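Local coordinates for pseudopilin EpsI (Vibrio vulnificus, PDB 2RET), which probably serves as a minor pseudopilin of the periplasm-spanning pseudopilus in type II secretion, which exports proteases and toxins, and is seen here bound to EpsJ, at residues G9-E12 with Q13-F16; V20-N23 with Q24-M27; M29-P32 with K33-K36. The protein carries 2 engineered substitutions. All blocks are in the same frame, centred on the assembly; numbering follows the deposited sequence. Where two conformers were deposited one is given.

Overall arrangement
From the N terminus the chain runs through helix 8-30, and all three contacts follow one another along it in series; none nests in or crosses another. Contact 1 (9-16) and contact 2 (20-27) are each about two turns of this helix, their centres about 17 Å apart, and close only helical turns. Contact 3 (29-36) joins the last residues of the helix to the loop that leads into strand 38-44; it lies about 12 Å from contact 2 and about 28 Å from contact 1, centre to centre. Contact 1 touches strand 47-56, contact 2 packs on strands 38-44, 47-56 and 63-71, and EpsJ chains adjoin all three.

Contact 1 of 3, residues G9-E12 with Q13-F16; sequences GYLE and QKMF
E12 and F16 stand one turn apart on the same side of a helix, in the N-terminal half of the long alpha-helix (8-30) that packs on the antiparallel sheet of this periplasmic pseudopilin domain. Their side chains run alongside each other and point the same way, with carboxylate and ring planes 31° apart. The methylene part of the glutamate does the touching: E12 CB lies 3.9 Å from F16 CE2, so the aliphatic stem serves as a hydrocarbon neighbour for the phenyl ring. The carboxylate is held by the partner protein, OE2 being hydrogen-bonded to Y158 OH of an EpsJ chain, and the same tyrosine ring meets F16 edge-to-face. A glutamate suits the place because it combines an aliphatic stem with a carboxylate long enough to reach EpsJ, and the buried phenylalanine also rests on W49 of strand 47-56. Q13 touches W49 too, and its CG lies 3.4 Å from G9 O.

A second pair, Y10 and K14, occupies another side of the helix. The two side chains again lie side by side, and the lysine meets the phenol with carbon: K14 CD comes 3.4 Å from Y10 OH and 3.7 Å from Y10 CZ. With CG swung away from the backbone N (chi1 -152°) and chi2 extended, CD comes alongside the phenol end; the later bends carry NZ away from it. Lysine's methylenes can lie along an aromatic group while its charge stays at the exposed surface, and tyrosine offers an apolar ring with a polar end.

Beneath the side chains runs the i to i+4 ladder. Its step between the first pair is straight, F16 N donating to E12 O at 3.0 Å with an N-H...O angle of 171°, and F16 CD2 sits 3.2 Å from that same oxygen.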
# COMPACT_ATOMS: atom_id res chain seq x y z
N GLY A 9 9.13 -22.33 -36.34
CA GLY A 9 9.72 -21.08 -36.85
C GLY A 9 8.90 -19.84 -36.49
O GLY A 9 9.45 -18.80 -36.10
N TYR A 10 7.57 -19.95 -36.61
CA TYR A 10 6.65 -18.87 -36.24
C TYR A 10 6.61 -18.63 -34.72
O TYR A 10 6.59 -17.48 -34.29
CB TYR A 10 5.25 -19.18 -36.78
CG TYR A 10 4.10 -18.63 -35.96
CD1 TYR A 10 3.75 -17.29 -36.03
CD2 TYR A 10 3.34 -19.47 -35.14
CE1 TYR A 10 2.67 -16.79 -35.29
CE2 TYR A 10 2.26 -18.98 -34.38
CZ TYR A 10 1.94 -17.64 -34.46
OH TYR A 10 0.87 -17.14 -33.72
N LEU A 11 6.60 -19.71 -33.94
CA LEU A 11 6.66 -19.66 -32.48
C LEU A 11 7.93 -19.01 -31.98
O LEU A 11 7.89 -18.19 -31.04
CB LEU A 11 6.48 -21.05 -31.88
CG LEU A 11 5.03 -21.55 -32.02
CD1 LEU A 11 4.86 -23.07 -31.75
CD2 LEU A 11 4.10 -20.71 -31.10
N GLU A 12 9.06 -19.34 -32.62
CA GLU A 12 10.30 -18.62 -32.35
C GLU A 12 10.16 -17.11 -32.52
O GLU A 12 10.46 -16.37 -31.61
CB GLU A 12 11.46 -19.11 -33.22
CG GLU A 12 11.99 -20.45 -32.80
CD GLU A 12 12.87 -21.10 -33.84
OE1 GLU A 12 13.16 -20.47 -34.89
OE2 GLU A 12 13.30 -22.24 -33.59
N GLN A 13 9.73 -16.69 -33.72
CA GLN A 13 9.53 -15.27 -34.03
C GLN A 13 8.67 -14.55 -32.98
O GLN A 13 9.00 -13.46 -32.55
CB GLN A 13 8.86 -15.08 -35.40
CG GLN A 13 9.70 -15.50 -36.62
CD GLN A 13 10.98 -14.66 -36.80
OE1 GLN A 13 12.06 -15.05 -36.34
NE2 GLN A 13 10.85 -13.52 -37.48
N LYS A 14 7.58 -15.18 -32.58
CA LYS A 14 6.64 -14.62 -31.61
C LYS A 14 7.26 -14.41 -30.18
O LYS A 14 7.09 -13.38 -29.54
CB LYS A 14 5.42 -15.54 -31.53
CG LYS A 14 4.16 -14.87 -31.15
CD LYS A 14 2.94 -15.78 -31.42
CE LYS A 14 2.70 -16.74 -30.25
NZ LYS A 14 1.84 -16.12 -29.15
N MSE A 15 8.00 -15.40 -29.73
CA MSE A 15 8.61 -15.39 -28.44
C MSE A 15 9.77 -14.39 -28.38
O MSE A 15 9.90 -13.63 -27.43
CB MSE A 15 9.12 -16.80 -28.14
CG MSE A 15 9.82 -16.94 -26.81
SE MSE A 15 10.27 -18.79 -26.43
CE MSE A 15 9.05 -19.78 -27.64
N PHE A 16 10.60 -14.39 -29.40
CA PHE A 16 11.72 -13.49 -29.45
C PHE A 16 11.33 -12.04 -29.69
O PHE A 16 11.90 -11.17 -29.03
CB PHE A 16 12.74 -13.96 -30.47
CG PHE A 16 13.32 -15.32 -30.18
CD1 PHE A 16 13.60 -15.73 -28.88
CD2 PHE A 16 13.61 -16.20 -31.22
CE1 PHE A 16 14.12 -16.98 -28.63
CE2 PHE A 16 14.15 -17.45 -30.97
CZ PHE A 16 14.40 -17.84 -29.69

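Contact 2 of 3, residues V20-N23 with Q24-M27; sequences VADN and QMAM
V20 CG1 approaches Q24 CG at 4.4 Å, a loose meeting of a branched side chain with the stem of the residue one turn on. Q24 also sets its CG 3.4 Å from V20 O, the oxygen that accepts the bond from Q24 N. Valine, short and apolar, fits the buried side here, where it packs on V70 and W49 of the sheet. A21 follows with just a methyl, small enough to lie close against V70, and its carbonyl takes the bond from M25 N.

D22, partly exposed, packs on R163 of an EpsJ chain and runs side by side with selenomethionine M25. The latter adopts two conformers; in one of them the bend at chi3 (50°) folds the terminal methyl back toward D22 OD1, an approach that is therefore doubtful. These residues form part of the C-terminal half of helix 8-30, which lies across the antiparallel sheet as in the pilin-like fold, one side of it on the strands and another on EpsJ.

N23 is buried between those two sides, and its amide is fully engaged: ND2 donates to E42 OE2 and to A162 O of an EpsJ chain, while OD1 accepts from R163 NH2 and T164 N of that chain. An asparagine, donor and acceptor at once, suits such a junction. E42 also receives Q24 NE2 on OE1. M27 CG lies 3.3 Å from N23 O.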
# COMPACT_ATOMS: atom_id res chain seq x y z
N VAL A 20 11.98 -8.71 -27.03
CA VAL A 20 12.37 -7.37 -27.40
C VAL A 20 11.34 -6.30 -26.95
O VAL A 20 11.72 -5.22 -26.49
CB VAL A 20 12.63 -7.30 -28.94
CG1 VAL A 20 12.82 -5.83 -29.44
CG2 VAL A 20 13.82 -8.20 -29.32
N ALA A 21 10.05 -6.60 -27.11
CA ALA A 21 8.98 -5.70 -26.70
C ALA A 21 9.07 -5.40 -25.19
O ALA A 21 8.99 -4.27 -24.78
CB ALA A 21 7.60 -6.28 -27.07
N ASP A 22 9.26 -6.45 -24.40
CA ASP A 22 9.46 -6.33 -22.97
C ASP A 22 10.70 -5.51 -22.61
O ASP A 22 10.65 -4.73 -21.67
CB ASP A 22 9.53 -7.69 -22.29
CG ASP A 22 8.15 -8.32 -22.08
OD1 ASP A 22 7.10 -7.61 -22.22
OD2 ASP A 22 8.09 -9.55 -21.79
N ASN A 23 11.79 -5.71 -23.33
CA ASN A 23 13.03 -4.97 -23.07
C ASN A 23 12.85 -3.50 -23.37
O ASN A 23 13.34 -2.65 -22.63
CB ASN A 23 14.21 -5.54 -23.89
CG ASN A 23 14.63 -6.96 -23.44
OD1 ASN A 23 14.30 -7.40 -22.33
ND2 ASN A 23 15.36 -7.67 -24.29
N GLN A 24 12.13 -3.19 -24.43
CA GLN A 24 11.89 -1.79 -24.76
C GLN A 24 10.81 -1.13 -23.87
O GLN A 24 10.95 0.06 -23.60
CB GLN A 24 11.64 -1.60 -26.25
CG GLN A 24 12.82 -2.09 -27.10
CD GLN A 24 14.13 -1.44 -26.74
OE1 GLN A 24 14.17 -0.26 -26.43
NE2 GLN A 24 15.21 -2.22 -26.76
N MSE A 25 9.78 -1.87 -23.40
CA MSE A 25 8.83 -1.33 -22.41
C MSE A 25 9.57 -0.90 -21.15
O MSE A 25 9.30 0.15 -20.61
CB MSE A 25 7.74 -2.35 -22.02
CG MSE A 25 7.04 -2.00 -20.67
SE MSE A 25 5.60 -3.19 -20.09
CE MSE A 25 6.51 -4.94 -20.29
N ALA A 26 10.49 -1.75 -20.69
CA ALA A 26 11.30 -1.49 -19.52
C ALA A 26 12.11 -0.19 -19.67
O ALA A 26 12.11 0.65 -18.78
CB ALA A 26 12.21 -2.69 -19.24
N MSE A 27 12.73 0.00 -20.83
CA MSE A 27 13.47 1.26 -21.10
C MSE A 27 12.59 2.50 -21.06
O MSE A 27 13.00 3.51 -20.52
CB MSE A 27 14.23 1.17 -22.42
CG MSE A 27 15.23 0.00 -22.44
SE MSE A 27 16.59 0.08 -21.02
CE MSE A 27 15.67 -0.17 -19.32

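Contact 3 of 3, residues M29-P32 with K33-K36; sequences MLNP and KNLK
N31 lies alongside N34, the two side chains pointing the same way with their amide planes 49° apart, and the nearest side-chain approach is OD1 of N31 to CB of N34 at 4.1 Å. This is the turn by which the chain leaves helix 8-30 and heads for strand 38-44, the passage from the long helix to the first strand of the sheet in this pilin-like domain. No hydrogen bond joins 29-32 to 33-36, so the link is one of van der Waals contact and chain geometry. The backbone of N31 has already left helical values (phi -148°, psi 75°), which swings the chain away from the helix axis. The cause lies in the next residue, since the CD of a proline ring disfavours helical values for the residue before it. The short polar side chain of N31 suits the exposed surface.

P32 comes next, and its ring lies over the backbone N of K33, with P32 CD 3.3 Å from K33 N. The ring packs on V86 of strand 80-87 and Q78 of an EpsJ chain. Proline has no N-H to give to a carbonyl one turn back, and its ring fixes phi, both of which suit a residue just past the end of a helix. The long chain of K33 is extended beyond CG and runs out from the loop, in keeping with an exposed lysine; it packs on Q173 of an EpsJ chain, as N31 does.

L35 is an apolar residue that returns the loop to the sheet, its isobutyl group packing on F66, V53 and P55. On the way it passes the proline carbonyl, with L35 CB 3.5 Å from P32 O and L35 CD2 3.9 Å from that same oxygen.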
# COMPACT_ATOMS: atom_id res chain seq x y z
N MSE A 29 9.77 2.73 -19.36
CA MSE A 29 9.41 2.83 -17.92
C MSE A 29 10.48 3.47 -16.99
O MSE A 29 10.12 4.14 -16.05
CB MSE A 29 9.02 1.46 -17.37
CG MSE A 29 7.66 0.98 -17.79
SE MSE A 29 6.24 2.27 -17.46
CE MSE A 29 4.81 1.09 -18.19
N LEU A 30 11.77 3.27 -17.27
CA LEU A 30 12.84 4.00 -16.56
C LEU A 30 12.66 5.53 -16.56
O LEU A 30 13.02 6.19 -15.58
CB LEU A 30 14.23 3.69 -17.14
CG LEU A 30 15.06 2.52 -16.60
CD1 LEU A 30 16.37 2.45 -17.37
CD2 LEU A 30 15.34 2.68 -15.16
N ASN A 31 12.11 6.07 -17.64
CA ASN A 31 11.93 7.52 -17.78
C ASN A 31 10.68 7.83 -18.60
O ASN A 31 10.78 8.18 -19.78
CB ASN A 31 13.19 8.14 -18.42
CG ASN A 31 13.47 9.57 -17.91
OD1 ASN A 31 12.56 10.33 -17.54
ND2 ASN A 31 14.75 9.93 -17.88
N PRO A 32 9.50 7.68 -17.99
CA PRO A 32 8.21 7.79 -18.69
C PRO A 32 7.60 9.20 -18.71
O PRO A 32 6.55 9.40 -19.32
CB PRO A 32 7.30 6.86 -17.87
CG PRO A 32 7.82 7.01 -16.47
CD PRO A 32 9.29 7.39 -16.55
N LYS A 33 8.24 10.16 -18.02
CA LYS A 33 7.89 11.58 -18.17
C LYS A 33 8.35 12.04 -19.54
O LYS A 33 7.74 12.92 -20.15
CB LYS A 33 8.55 12.43 -17.07
CG LYS A 33 7.98 13.83 -16.92
CD LYS A 33 8.92 14.74 -16.12
CE LYS A 33 8.68 16.20 -16.48
NZ LYS A 33 9.53 17.16 -15.71
N ASN A 34 9.43 11.42 -20.02
CA ASN A 34 9.99 11.69 -21.35
C ASN A 34 9.46 10.71 -22.41
O ASN A 34 10.23 10.21 -23.26
CB ASN A 34 11.53 11.65 -21.29
CG ASN A 34 12.15 13.02 -21.08
OD1 ASN A 34 11.89 13.69 -20.07
ND2 ASN A 34 12.97 13.45 -22.03
N LEU A 35 8.14 10.48 -22.38
CA LEU A 35 7.47 9.56 -23.33
C LEU A 35 7.32 10.25 -24.69
O LEU A 35 6.64 11.27 -24.81
CB LEU A 35 6.09 9.14 -22.79
CG LEU A 35 5.45 7.79 -23.20
CD1 LEU A 35 6.16 7.12 -24.37
CD2 LEU A 35 5.39 6.85 -22.02
N LYS A 36 7.96 9.70 -25.71
CA LYS A 36 7.93 10.28 -27.05
C LYS A 36 8.03 9.16 -28.07
O LYS A 36 8.41 8.03 -27.74
CB LYS A 36 9.07 11.30 -27.22
CG LYS A 36 10.48 10.71 -27.04
CD LYS A 36 11.54 11.81 -26.79
CE LYS A 36 12.88 11.49 -27.45
NZ LYS A 36 13.11 10.00 -27.61